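Local coordinates for anaphase-promoting complex subunit cut9 (Schizosaccharomyces pombe, PDB 2XPI), which is a component of the anaphase-promoting complex/cyclosome, an E3 ubiquitin-protein ligase that controls progression through mitosis and the G1 phase, at residues G353-L358 with G380-C385; S428-A433 with L445-Q450. All blocks are in the same frame, centred on the assembly; numbering follows the deposited sequence.

How the interactions relate
Both contacts join consecutive tetratricopeptide repeats (TPRs) in the all-helical chain of cut9. Coming from the N terminus, interaction 1 is met first: the start of helix 355-368 in TPR 8 lies against the C-terminal part of helix 373-385 in TPR 9, closing a largely helical loop. Interaction 2 then pairs helix 423-435 of TPR 10 with helix 442-454 of TPR 11 across a shorter connection. The two loops follow one another in series, neither nesting nor crossing, and the contacts do not touch, their centres being about 22 Å apart. Each therefore ties one repeat to the next, and both have a second protein chain nearby, probably hcn1, which TPRs 8 and 10-13 bind.

Interaction 1. Residues G353-L358 with G380-C385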
ATOM      1  N   GLY A 353      34.203 -11.969 -15.103  1.00 66.64           N
ATOM      2  CA  GLY A 353      34.990 -10.992 -14.376  1.00 68.49           C
ATOM      3  C   GLY A 353      34.686  -9.544 -14.705  1.00 70.22           C
ATOM      4  O   GLY A 353      35.578  -8.699 -14.643  1.00 73.59           O
ATOM      5  N   GLU A 354      33.426  -9.255 -15.021  1.00 67.42           N
ATOM      6  CA  GLU A 354      33.004  -7.930 -15.457  1.00 68.11           C
ATOM      7  C   GLU A 354      32.652  -6.979 -14.307  1.00 67.95           C
ATOM      8  O   GLU A 354      31.478  -6.685 -14.093  1.00 65.55           O
ATOM      9  CB  GLU A 354      31.782  -8.069 -16.353  1.00 69.44           C
ATOM     10  CG  GLU A 354      31.895  -9.157 -17.395  1.00 72.94           C
ATOM     11  CD  GLU A 354      32.216  -8.611 -18.776  1.00 78.44           C
ATOM     12  OE1 GLU A 354      32.613  -7.426 -18.871  1.00 81.15           O
ATOM     13  OE2 GLU A 354      32.062  -9.363 -19.765  1.00 79.42           O
ATOM     14  N   LYS A 355      33.659  -6.480 -13.591  1.00 70.49           N
ATOM     15  CA  LYS A 355      33.419  -5.572 -12.466  1.00 72.41           C
ATOM     16  C   LYS A 355      32.542  -4.405 -12.873  1.00 73.71           C
ATOM     17  O   LYS A 355      31.529  -4.125 -12.236  1.00 74.57           O
ATOM     18  CB  LYS A 355      34.730  -5.011 -11.897  1.00 76.11           C
ATOM     19  CG  LYS A 355      35.979  -5.814 -12.209  1.00 79.75           C
ATOM     20  CD  LYS A 355      37.221  -5.169 -11.583  1.00 83.76           C
ATOM     21  CE  LYS A 355      37.285  -3.650 -11.808  1.00 86.37           C
ATOM     22  NZ  LYS A 355      36.390  -2.874 -10.885  1.00 85.41           N
ATOM     23  N   ASN A 356      32.958  -3.711 -13.927  1.00 75.10           N
ATOM     24  CA  ASN A 356      32.249  -2.543 -14.420  1.00 75.56           C
ATOM     25  C   ASN A 356      30.752  -2.812 -14.584  1.00 69.66           C
ATOM     26  O   ASN A 356      29.915  -2.069 -14.070  1.00 67.99           O
ATOM     27  CB  ASN A 356      32.870  -2.085 -15.741  1.00 83.40           C
ATOM     28  CG  ASN A 356      32.195  -0.845 -16.312  1.00 90.33           C
ATOM     29  OD1 ASN A 356      31.903  -0.771 -17.516  1.00 93.13           O
ATOM     30  ND2 ASN A 356      31.939   0.138 -15.449  1.00 91.84           N
ATOM     31  N   LYS A 357      30.412  -3.888 -15.283  1.00 66.36           N
ATOM     32  CA  LYS A 357      29.005  -4.204 -15.508  1.00 62.82           C
ATOM     33  C   LYS A 357      28.285  -4.549 -14.211  1.00 61.19           C
ATOM     34  O   LYS A 357      27.161  -4.117 -14.005  1.00 63.18           O
ATOM     35  CB  LYS A 357      28.835  -5.317 -16.543  1.00 60.40           C
ATOM     36  CG  LYS A 357      29.334  -4.968 -17.936  1.00 61.28           C
ATOM     37  CD  LYS A 357      28.603  -5.807 -18.962  1.00 62.21           C
ATOM     38  CE  LYS A 357      29.184  -5.654 -20.370  1.00 65.23           C
ATOM     39  NZ  LYS A 357      29.268  -4.227 -20.794  1.00 68.81           N
ATOM     40  N   LEU A 358      28.938  -5.324 -13.345  1.00 58.93           N
ATOM     41  CA  LEU A 358      28.403  -5.685 -12.030  1.00 54.84           C
ATOM     42  C   LEU A 358      28.195  -4.449 -11.168  1.00 55.30           C
ATOM     43  O   LEU A 358      27.248  -4.379 -10.373  1.00 55.24           O
ATOM     44  CB  LEU A 358      29.385  -6.600 -11.300  1.00 54.23           C
ATOM     45  CG  LEU A 358      29.185  -8.106 -11.107  1.00 51.55           C
ATOM     46  CD1 LEU A 358      27.932  -8.616 -11.820  1.00 49.99           C
ATOM     47  CD2 LEU A 358      30.449  -8.830 -11.569  1.00 42.71           C
ATOM     48  N   GLY A 380      26.556  -8.065  -3.629  1.00 38.82           N
ATOM     49  CA  GLY A 380      27.464  -9.069  -3.132  1.00 39.79           C
ATOM     50  C   GLY A 380      28.343  -9.635  -4.228  1.00 42.17           C
ATOM     51  O   GLY A 380      29.555  -9.757  -4.055  1.00 45.11           O
ATOM     52  N   ILE A 381      27.739  -9.991  -5.357  1.00 41.44           N
ATOM     53  CA  ILE A 381      28.479 -10.586  -6.460  1.00 41.07           C
ATOM     54  C   ILE A 381      29.555  -9.630  -6.930  1.00 44.46           C
ATOM     55  O   ILE A 381      30.650 -10.051  -7.293  1.00 42.75           O
ATOM     56  CB  ILE A 381      27.556 -10.977  -7.630  1.00 38.91           C
ATOM     57  CG1 ILE A 381      26.718 -12.194  -7.234  1.00 38.52           C
ATOM     58  CG2 ILE A 381      28.379 -11.283  -8.902  1.00 36.58           C
ATOM     59  CD1 ILE A 381      25.641 -12.537  -8.218  1.00 38.56           C
ATOM     60  N   TYR A 382      29.243  -8.335  -6.887  1.00 48.32           N
ATOM     61  CA  TYR A 382      30.218  -7.311  -7.244  1.00 49.14           C
ATOM     62  C   TYR A 382      31.414  -7.315  -6.321  1.00 50.81           C
ATOM     63  O   TYR A 382      32.545  -7.320  -6.784  1.00 52.79           O
ATOM     64  CB  TYR A 382      29.623  -5.912  -7.222  1.00 49.55           C
ATOM     65  CG  TYR A 382      30.722  -4.891  -7.245  1.00 51.97           C
ATOM     66  CD1 TYR A 382      31.557  -4.781  -8.346  1.00 52.38           C
ATOM     67  CD2 TYR A 382      30.959  -4.066  -6.156  1.00 55.75           C
ATOM     68  CE1 TYR A 382      32.582  -3.867  -8.381  1.00 54.84           C
ATOM     69  CE2 TYR A 382      31.996  -3.139  -6.173  1.00 58.00           C
ATOM     70  CZ  TYR A 382      32.802  -3.048  -7.293  1.00 58.63           C
ATOM     71  OH  TYR A 382      33.829  -2.135  -7.333  1.00 61.96           O
ATOM     72  N   TYR A 383      31.170  -7.274  -5.015  1.00 51.84           N
ATOM     73  CA  TYR A 383      32.271  -7.339  -4.065  1.00 54.86           C
ATOM     74  C   TYR A 383      33.057  -8.631  -4.260  1.00 57.97           C
ATOM     75  O   TYR A 383      34.197  -8.747  -3.821  1.00 59.08           O
ATOM     76  CB  TYR A 383      31.785  -7.155  -2.627  1.00 53.91           C
ATOM     77  CG  TYR A 383      31.431  -5.718  -2.357  1.00 56.52           C
ATOM     78  CD1 TYR A 383      32.375  -4.715  -2.542  1.00 58.17           C
ATOM     79  CD2 TYR A 383      30.153  -5.351  -1.945  1.00 56.23           C
ATOM     80  CE1 TYR A 383      32.066  -3.384  -2.322  1.00 58.55           C
ATOM     81  CE2 TYR A 383      29.831  -4.017  -1.713  1.00 55.79           C
ATOM     82  CZ  TYR A 383      30.795  -3.037  -1.906  1.00 56.82           C
ATOM     83  OH  TYR A 383      30.505  -1.708  -1.680  1.00 55.12           O
ATOM     84  N   LEU A 384      32.455  -9.572  -4.982  1.00 58.61           N
ATOM     85  CA  LEU A 384      33.104 -10.833  -5.306  1.00 60.10           C
ATOM     86  C   LEU A 384      34.002 -10.895  -6.593  1.00 66.05           C
ATOM     87  O   LEU A 384      34.968 -11.650  -6.548  1.00 66.52           O
ATOM     88  CB  LEU A 384      32.082 -11.981  -5.247  1.00 60.67           C
ATOM     89  CG  LEU A 384      32.523 -13.315  -4.632  1.00 60.88           C
ATOM     90  CD1 LEU A 384      32.858 -13.125  -3.173  1.00 64.23           C
ATOM     91  CD2 LEU A 384      31.468 -14.414  -4.794  1.00 58.38           C
ATOM     92  N   CYS A 385      33.741 -10.166  -7.706  1.00 65.59           N
ATOM     93  CA  CYS A 385      34.820 -10.053  -8.748  1.00 68.71           C
ATOM     94  C   CYS A 385      35.908  -9.084  -8.299  1.00 68.41           C
ATOM     95  O   CYS A 385      36.864  -8.818  -9.045  1.00 71.59           O
ATOM     96  CB  CYS A 385      34.431  -9.660 -10.219  1.00 37.20           C
ATOM     97  SG  CYS A 385      36.027  -8.954 -11.066  1.00 21.87           S
TER
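The joint between TPR 8 and TPR 9 brings Gly353 of the interhelix turn, with Lys355 and Leu358 of the first turn of helix 355-368, against Ile381, Tyr382 and Cys385 in the C-terminal part of helix 373-385. A Schellman motif closes helix 342-352, Glu354 N bonding to Leu349 O and Gly353 N to His350 O, and Gly353 takes its C-prime position. Its positive phi (79°) is easiest for a residue without a CB. Glu354 then takes the N-cap position of the next helix.

Leu358 carries the apolar part of the contact, where the backbones come close, its CA being 5.4 Å from Tyr382 CA. Its branch point CG lies 4.0 Å from Ile381 CG2, the two side chains crossing at about a right angle. Leu358 CB comes to the edge of the Tyr382 ring, near its plane, with 4.1 Å to CD1. The ring is brought there by a CG anti to the backbone N (chi1 165°), which lays it alongside the first turn of helix 355-368; beyond the contact Tyr359 packs edge-to-face with it.

At the Gly353 end of the joint Cys385 points at the neighbouring helix start. SG lies 3.6 Å from Gly353 O and also beside the aliphatic CG and CD of Lys355, while Cys385 CB meets Leu358 CD2 at 4.3 Å. A small, weakly polar thiol suits a place shared by a carbonyl and aliphatic carbons.

Ile381 also reaches back to Leu346 and His350 of helix 342-352, and packs on an apolar side chain of the other protein's chain. Second helix of one repeat against first helix of the next, with aliphatic and aromatic side chains between them, is the stacking that builds a TPR superhelix.

Interaction 2. Residues S428-A433 with L445-Q450; sequences SAYTTA and LFLGMQ
Tyr430, Phe446 and Leu447 make most of this buried contact. The Tyr430 ring takes Phe446 CB over one face: the methylene is 3.5 Å from the ring centroid and 15° off the normal, a CH-pi contact. The two rings themselves are oblique, their planes 38° apart and centroids 5.3 Å apart, so the overlap is of ring on methylene more than ring on ring. Tyr430 CG is anti to its own carbonyl carbon (chi1 -74°), and this swings the ring toward helix 442-454.

Here the axes of 428-433 and 445-450 approach to 9.6 Å and run antiparallel, at 160°, as neighbouring helices do in a TPR stack. Leu447 CD1 packs against Tyr430 CB and, 3.6 Å away, Thr431 CG2, the methyl branch that a threonine can offer while its hydroxyl turns back to the carbonyls of its own helix, with Ile427 O and Ser428 O both within reach. Replacing Tyr430 with alanine would probably deprive the Phe446 methylene of the ring face it rests on, and a basic side chain of the other protein's chain, probably hcn1, of its hydrogen-bond partner at OH. Phe446 packs on that same chain and stands edge-to-face with His415.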
ATOM      1  N   SER A 428      27.196 -25.345   6.323  1.00 37.28           N
ATOM      2  CA  SER A 428      25.825 -24.941   6.668  1.00 39.52           C
ATOM      3  C   SER A 428      25.136 -24.278   5.484  1.00 39.63           C
ATOM      4  O   SER A 428      24.077 -24.716   5.048  1.00 41.73           O
ATOM      5  CB  SER A 428      25.806 -23.950   7.821  1.00 43.79           C
ATOM      6  OG  SER A 428      26.237 -24.556   9.016  1.00 49.69           O
ATOM      7  N   ALA A 429      25.744 -23.216   4.969  1.00 36.84           N
ATOM      8  CA  ALA A 429      25.166 -22.488   3.863  1.00 36.43           C
ATOM      9  C   ALA A 429      24.933 -23.382   2.649  1.00 40.99           C
ATOM     10  O   ALA A 429      23.877 -23.291   2.040  1.00 46.19           O
ATOM     11  CB  ALA A 429      26.016 -21.260   3.508  1.00 33.85           C
ATOM     12  N   TYR A 430      25.885 -24.254   2.301  1.00 40.57           N
ATOM     13  CA  TYR A 430      25.701 -25.148   1.143  1.00 39.14           C
ATOM     14  C   TYR A 430      24.606 -26.182   1.386  1.00 41.26           C
ATOM     15  O   TYR A 430      23.951 -26.621   0.448  1.00 41.51           O
ATOM     16  CB  TYR A 430      26.977 -25.917   0.769  1.00 36.67           C
ATOM     17  CG  TYR A 430      28.043 -25.115   0.081  1.00 37.05           C
ATOM     18  CD1 TYR A 430      27.750 -24.296  -1.006  1.00 35.92           C
ATOM     19  CD2 TYR A 430      29.366 -25.186   0.517  1.00 38.26           C
ATOM     20  CE1 TYR A 430      28.758 -23.551  -1.630  1.00 36.82           C
ATOM     21  CE2 TYR A 430      30.374 -24.469  -0.102  1.00 38.41           C
ATOM     22  CZ  TYR A 430      30.069 -23.655  -1.166  1.00 39.05           C
ATOM     23  OH  TYR A 430      31.085 -22.953  -1.746  1.00 40.64           O
ATOM     24  N   THR A 431      24.434 -26.616   2.627  1.00 41.09           N
ATOM     25  CA  THR A 431      23.384 -27.581   2.870  1.00 43.10           C
ATOM     26  C   THR A 431      22.030 -26.880   2.904  1.00 43.50           C
ATOM     27  O   THR A 431      21.082 -27.384   2.302  1.00 43.47           O
ATOM     28  CB  THR A 431      23.633 -28.500   4.091  1.00 44.20           C
ATOM     29  OG1 THR A 431      23.607 -27.729   5.277  1.00 47.35           O
ATOM     30  CG2 THR A 431      24.991 -29.170   3.992  1.00 43.85           C
ATOM     31  N   THR A 432      21.919 -25.711   3.538  1.00 43.63           N
ATOM     32  CA  THR A 432      20.651 -25.002   3.363  1.00 45.42           C
ATOM     33  C   THR A 432      20.383 -24.629   1.892  1.00 46.12           C
ATOM     34  O   THR A 432      19.235 -24.577   1.471  1.00 47.45           O
ATOM     35  CB  THR A 432      20.321 -23.831   4.366  1.00 35.14           C
ATOM     36  OG1 THR A 432      19.982 -22.651   3.633  1.00 38.57           O
ATOM     37  CG2 THR A 432      21.410 -23.538   5.389  1.00 30.58           C
ATOM     38  N   ALA A 433      21.426 -24.440   1.093  1.00 45.75           N
ATOM     39  CA  ALA A 433      21.220 -24.170  -0.331  1.00 42.58           C
ATOM     40  C   ALA A 433      20.816 -25.399  -1.127  1.00 46.04           C
ATOM     41  O   ALA A 433      20.123 -25.284  -2.124  1.00 48.46           O
ATOM     42  CB  ALA A 433      22.441 -23.525  -0.950  1.00 40.79           C
ATOM     43  N   LEU A 445      28.314 -30.776  -5.493  1.00 38.22           N
ATOM     44  CA  LEU A 445      29.634 -30.430  -5.967  1.00 38.47           C
ATOM     45  C   LEU A 445      30.355 -29.635  -4.889  1.00 40.06           C
ATOM     46  O   LEU A 445      31.457 -29.992  -4.457  1.00 40.48           O
ATOM     47  CB  LEU A 445      29.526 -29.578  -7.221  1.00 38.15           C
ATOM     48  CG  LEU A 445      30.619 -29.861  -8.231  1.00 41.31           C
ATOM     49  CD1 LEU A 445      30.456 -29.013  -9.481  1.00 40.40           C
ATOM     50  CD2 LEU A 445      31.962 -29.644  -7.571  1.00 43.80           C
ATOM     51  N   PHE A 446      29.717 -28.557  -4.449  1.00 38.31           N
ATOM     52  CA  PHE A 446      30.343 -27.655  -3.508  1.00 37.00           C
ATOM     53  C   PHE A 446      30.546 -28.324  -2.143  1.00 39.42           C
ATOM     54  O   PHE A 446      31.587 -28.154  -1.502  1.00 40.42           O
ATOM     55  CB  PHE A 446      29.523 -26.377  -3.378  1.00 34.21           C
ATOM     56  CG  PHE A 446      29.342 -25.626  -4.678  1.00 32.18           C
ATOM     57  CD1 PHE A 446      30.308 -25.663  -5.656  1.00 33.23           C
ATOM     58  CD2 PHE A 446      28.205 -24.855  -4.902  1.00 32.25           C
ATOM     59  CE1 PHE A 446      30.141 -24.960  -6.855  1.00 34.27           C
ATOM     60  CE2 PHE A 446      28.031 -24.147  -6.099  1.00 32.44           C
ATOM     61  CZ  PHE A 446      28.989 -24.200  -7.069  1.00 33.00           C
ATOM     62  N   LEU A 447      29.548 -29.076  -1.693  1.00 39.82           N
ATOM     63  CA  LEU A 447      29.694 -29.839  -0.462  1.00 40.19           C
ATOM     64  C   LEU A 447      30.905 -30.788  -0.569  1.00 39.16           C
ATOM     65  O   LEU A 447      31.653 -30.945   0.379  1.00 38.12           O
ATOM     66  CB  LEU A 447      28.424 -30.640  -0.155  1.00 40.06           C
ATOM     67  CG  LEU A 447      27.353 -30.177   0.847  1.00 39.29           C
ATOM     68  CD1 LEU A 447      27.858 -29.070   1.751  1.00 39.16           C
ATOM     69  CD2 LEU A 447      26.071 -29.758   0.134  1.00 37.50           C
ATOM     70  N   GLY A 448      31.091 -31.410  -1.729  1.00 38.78           N
ATOM     71  CA  GLY A 448      32.221 -32.290  -1.946  1.00 41.24           C
ATOM     72  C   GLY A 448      33.559 -31.568  -1.816  1.00 43.72           C
ATOM     73  O   GLY A 448      34.463 -32.037  -1.120  1.00 45.11           O
ATOM     74  N   MET A 449      33.676 -30.419  -2.480  1.00 42.58           N
ATOM     75  CA  MET A 449      34.902 -29.630  -2.498  1.00 40.99           C
ATOM     76  C   MET A 449      35.275 -29.115  -1.130  1.00 45.12           C
ATOM     77  O   MET A 449      36.460 -29.022  -0.779  1.00 48.40           O
ATOM     78  CB  MET A 449      34.749 -28.449  -3.439  1.00 38.44           C
ATOM     79  CG  MET A 449      34.555 -28.866  -4.904  1.00 39.46           C
ATOM     80  SD  MET A 449      34.158 -27.426  -5.907  1.00 54.92           S
ATOM     81  CE  MET A 449      35.609 -26.450  -5.495  1.00 36.11           C
ATOM     82  N   GLN A 450      34.259 -28.779  -0.356  1.00 44.71           N
ATOM     83  CA  GLN A 450      34.474 -28.247   0.970  1.00 44.23           C
ATOM     84  C   GLN A 450      34.879 -29.375   1.919  1.00 46.36           C
ATOM     85  O   GLN A 450      35.699 -29.163   2.819  1.00 49.04           O
ATOM     86  CB  GLN A 450      33.207 -27.539   1.455  1.00 44.87           C
ATOM     87  CG  GLN A 450      33.471 -26.453   2.450  1.00 47.78           C
ATOM     88  CD  GLN A 450      34.393 -25.406   1.894  1.00 50.17           C
ATOM     89  OE1 GLN A 450      35.283 -24.912   2.584  1.00 54.60           O
ATOM     90  NE2 GLN A 450      34.208 -25.079   0.632  1.00 48.30           N
TER